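Local coordinates for spindle pole body-associated protein VIK1 (Candida glabrata, PDB 4GKP), which probably binds microtubules through its noncatalytic, kinesin-like motor homology domain and associates with the kinesin Kar3, at residues 72-75 with 76-80. Numbering follows the deposited sequence.
Sequences YIDF and CLKRR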
ATOM      1  N   TYR A  72       6.581  10.614  -3.406  1.00 32.23           N
ATOM      2  CA  TYR A  72       5.395  10.134  -4.093  1.00 29.17           C
ATOM      3  C   TYR A  72       4.123  10.706  -3.472  1.00 27.90           C
ATOM      4  O   TYR A  72       3.335  11.335  -4.165  1.00 28.51           O
ATOM      5  CB  TYR A  72       5.394   8.610  -4.056  1.00 26.87           C
ATOM      6  CG  TYR A  72       4.112   7.998  -4.510  1.00 26.49           C
ATOM      7  CD1 TYR A  72       3.676   8.143  -5.820  1.00 25.91           C
ATOM      8  CD2 TYR A  72       3.317   7.269  -3.620  1.00 25.62           C
ATOM      9  CE1 TYR A  72       2.490   7.556  -6.249  1.00 25.93           C
ATOM     10  CE2 TYR A  72       2.140   6.685  -4.038  1.00 26.44           C
ATOM     11  CZ  TYR A  72       1.730   6.835  -5.359  1.00 26.34           C
ATOM     12  OH  TYR A  72       0.546   6.258  -5.774  1.00 26.78           O
ATOM     13  N   ILE A  73       3.940  10.496  -2.166  1.00 27.40           N
ATOM     14  CA  ILE A  73       2.758  10.959  -1.435  1.00 26.23           C
ATOM     15  C   ILE A  73       2.574  12.465  -1.542  1.00 27.22           C
ATOM     16  O   ILE A  73       1.496  12.959  -1.890  1.00 25.87           O
ATOM     17  CB  ILE A  73       2.829  10.569   0.060  1.00 25.55           C
ATOM     18  CG1 ILE A  73       2.705   9.049   0.214  1.00 26.83           C
ATOM     19  CG2 ILE A  73       1.751  11.303   0.865  1.00 24.55           C
ATOM     20  CD1 ILE A  73       2.727   8.528   1.643  1.00 27.80           C
ATOM     21  N   ASP A  74       3.638  13.189  -1.222  1.00 28.63           N
ATOM     22  CA  ASP A  74       3.644  14.631  -1.282  1.00 30.49           C
ATOM     23  C   ASP A  74       3.279  15.168  -2.673  1.00 30.10           C
ATOM     24  O   ASP A  74       2.600  16.193  -2.787  1.00 31.60           O
ATOM     25  CB  ASP A  74       5.029  15.129  -0.887  1.00 35.96           C
ATOM     26  CG  ASP A  74       4.978  16.445  -0.187  1.00 40.68           C
ATOM     27  OD1 ASP A  74       4.589  16.467   1.000  1.00 46.27           O
ATOM     28  OD2 ASP A  74       5.307  17.462  -0.827  1.00 45.75           O
ATOM     29  N   PHE A  75       3.720  14.483  -3.727  1.00 27.66           N
ATOM     30  CA  PHE A  75       3.498  14.957  -5.098  1.00 27.20           C
ATOM     31  C   PHE A  75       2.019  14.783  -5.475  1.00 26.87           C
ATOM     32  O   PHE A  75       1.411  15.698  -6.020  1.00 25.93           O
ATOM     33  CB  PHE A  75       4.443  14.233  -6.099  1.00 26.49           C
ATOM     34  CG  PHE A  75       4.523  14.889  -7.462  1.00 26.14           C
ATOM     35  CD1 PHE A  75       5.254  16.064  -7.653  1.00 25.72           C
ATOM     36  CD2 PHE A  75       3.871  14.331  -8.560  1.00 26.03           C
ATOM     37  CE1 PHE A  75       5.317  16.684  -8.899  1.00 24.69           C
ATOM     38  CE2 PHE A  75       3.939  14.937  -9.816  1.00 27.31           C
ATOM     39  CZ  PHE A  75       4.663  16.117  -9.986  1.00 26.85           C
ATOM     40  N   CYS A  76       1.440  13.617  -5.164  1.00 26.78           N
ATOM     41  CA  CYS A  76       0.008  13.375  -5.428  1.00 26.05           C
ATOM     42  C   CYS A  76      -0.892  14.395  -4.691  1.00 25.21           C
ATOM     43  O   CYS A  76      -1.824  14.960  -5.282  1.00 24.12           O
ATOM     44  CB  CYS A  76      -0.386  11.945  -5.071  1.00 24.34           C
ATOM     45  SG  CYS A  76       0.398  10.661  -6.082  1.00 26.14           S
ATOM     46  N   LEU A  77      -0.577  14.648  -3.424  1.00 25.29           N
ATOM     47  CA  LEU A  77      -1.319  15.630  -2.616  1.00 27.06           C
ATOM     48  C   LEU A  77      -1.282  17.033  -3.211  1.00 29.22           C
ATOM     49  O   LEU A  77      -2.337  17.636  -3.464  1.00 30.54           O
ATOM     50  CB  LEU A  77      -0.853  15.622  -1.152  1.00 24.81           C
ATOM     51  CG  LEU A  77      -1.186  14.333  -0.368  1.00 24.07           C
ATOM     52  CD1 LEU A  77      -0.512  14.346   0.992  1.00 22.63           C
ATOM     53  CD2 LEU A  77      -2.700  14.101  -0.233  1.00 23.73           C
ATOM     54  N   LYS A  78      -0.079  17.527  -3.484  1.00 31.12           N
ATOM     55  CA  LYS A  78       0.083  18.843  -4.110  1.00 32.64           C
ATOM     56  C   LYS A  78      -0.601  18.941  -5.462  1.00 32.53           C
ATOM     57  O   LYS A  78      -1.212  19.957  -5.774  1.00 33.17           O
ATOM     58  CB  LYS A  78       1.560  19.227  -4.204  1.00 34.10           C
ATOM     59  CG  LYS A  78       2.147  19.334  -2.814  1.00 36.97           C
ATOM     60  CD  LYS A  78       3.393  20.174  -2.728  1.00 38.26           C
ATOM     61  CE  LYS A  78       3.525  20.675  -1.302  1.00 37.90           C
ATOM     62  NZ  LYS A  78       4.927  20.472  -0.853  1.00 41.86           N
ATOM     63  N   ARG A  79      -0.525  17.871  -6.248  1.00 32.94           N
ATOM     64  CA  ARG A  79      -1.265  17.798  -7.500  1.00 31.79           C
ATOM     65  C   ARG A  79      -2.737  17.414  -7.368  1.00 31.43           C
ATOM     66  O   ARG A  79      -3.407  17.322  -8.381  1.00 31.20           O
ATOM     67  CB  ARG A  79      -0.597  16.815  -8.450  1.00 34.48           C
ATOM     68  CG  ARG A  79       0.506  17.429  -9.278  1.00 34.36           C
ATOM     69  CD  ARG A  79       1.168  16.385 -10.150  1.00 36.97           C
ATOM     70  NE  ARG A  79       0.267  15.813 -11.148  1.00 39.24           N
ATOM     71  CZ  ARG A  79      -0.143  16.437 -12.249  1.00 41.20           C
ATOM     72  NH1 ARG A  79       0.236  17.688 -12.530  1.00 41.80           N
ATOM     73  NH2 ARG A  79      -0.951  15.801 -13.070  1.00 43.10           N
ATOM     74  N   ARG A  80      -3.239  17.185  -6.152  1.00 30.40           N
ATOM     75  CA  ARG A  80      -4.657  16.818  -5.944  1.00 32.10           C
ATOM     76  C   ARG A  80      -5.127  15.608  -6.759  1.00 31.36           C
ATOM     77  O   ARG A  80      -6.249  15.579  -7.263  1.00 32.76           O
ATOM     78  CB  ARG A  80      -5.575  18.014  -6.219  1.00 33.51           C
ATOM     79  CG  ARG A  80      -5.200  19.269  -5.448  1.00 37.20           C
ATOM     80  CD  ARG A  80      -5.950  20.461  -6.022  1.00 40.61           C
ATOM     81  NE  ARG A  80      -5.797  21.668  -5.206  1.00 45.47           N
ATOM     82  CZ  ARG A  80      -6.292  21.836  -3.979  1.00 47.36           C
ATOM     83  NH1 ARG A  80      -6.960  20.856  -3.369  1.00 46.30           N
ATOM     84  NH2 ARG A  80      -6.092  22.986  -3.347  1.00 48.99           N
TER
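Asp-74 and Lys-78 form an i to i+4 salt bridge on the last turns of helix 68-78, which packs on the central sheet of the kinesin-like motor homology domain. The lysine chain passes at a slant to the aspartate and bends at its last torsion. Its NZ reaches OD2 at 3.0 Å, on the syn lone pair. The other oxygen, OD1, accepts a hydrogen bond from Tyr-108 OH, which probably limits rotation of the carboxylate.

Ile-73 and Leu-77 lie side by side and both touch Phe-83 of strand 83-88. Their methyls CG2 and CD1 meet at 3.8 Å. One residue earlier, Cys-76 SG sits obliquely by the Tyr-72 ring, 4.3 Å from its centroid. The sulfur lies beside its own backbone N (chi1 -65°), which brings it to CE1. Tyr-72 OH is hydrogen-bonded to Asn-84 O.

On the exposed flank Arg-79 runs alongside Phe-75: its CD meets the ring obliquely, 3.5 Å from CZ, with guanidinium and ring planes 19° apart. Arg-79 NH2 pairs with Glu-81. Arg-79 N to Phe-75 O is the last i to i+4 bond. A Schellman motif follows: Arg-80 has positive phi, and its N bonds Leu-77 O at 2.9 Å.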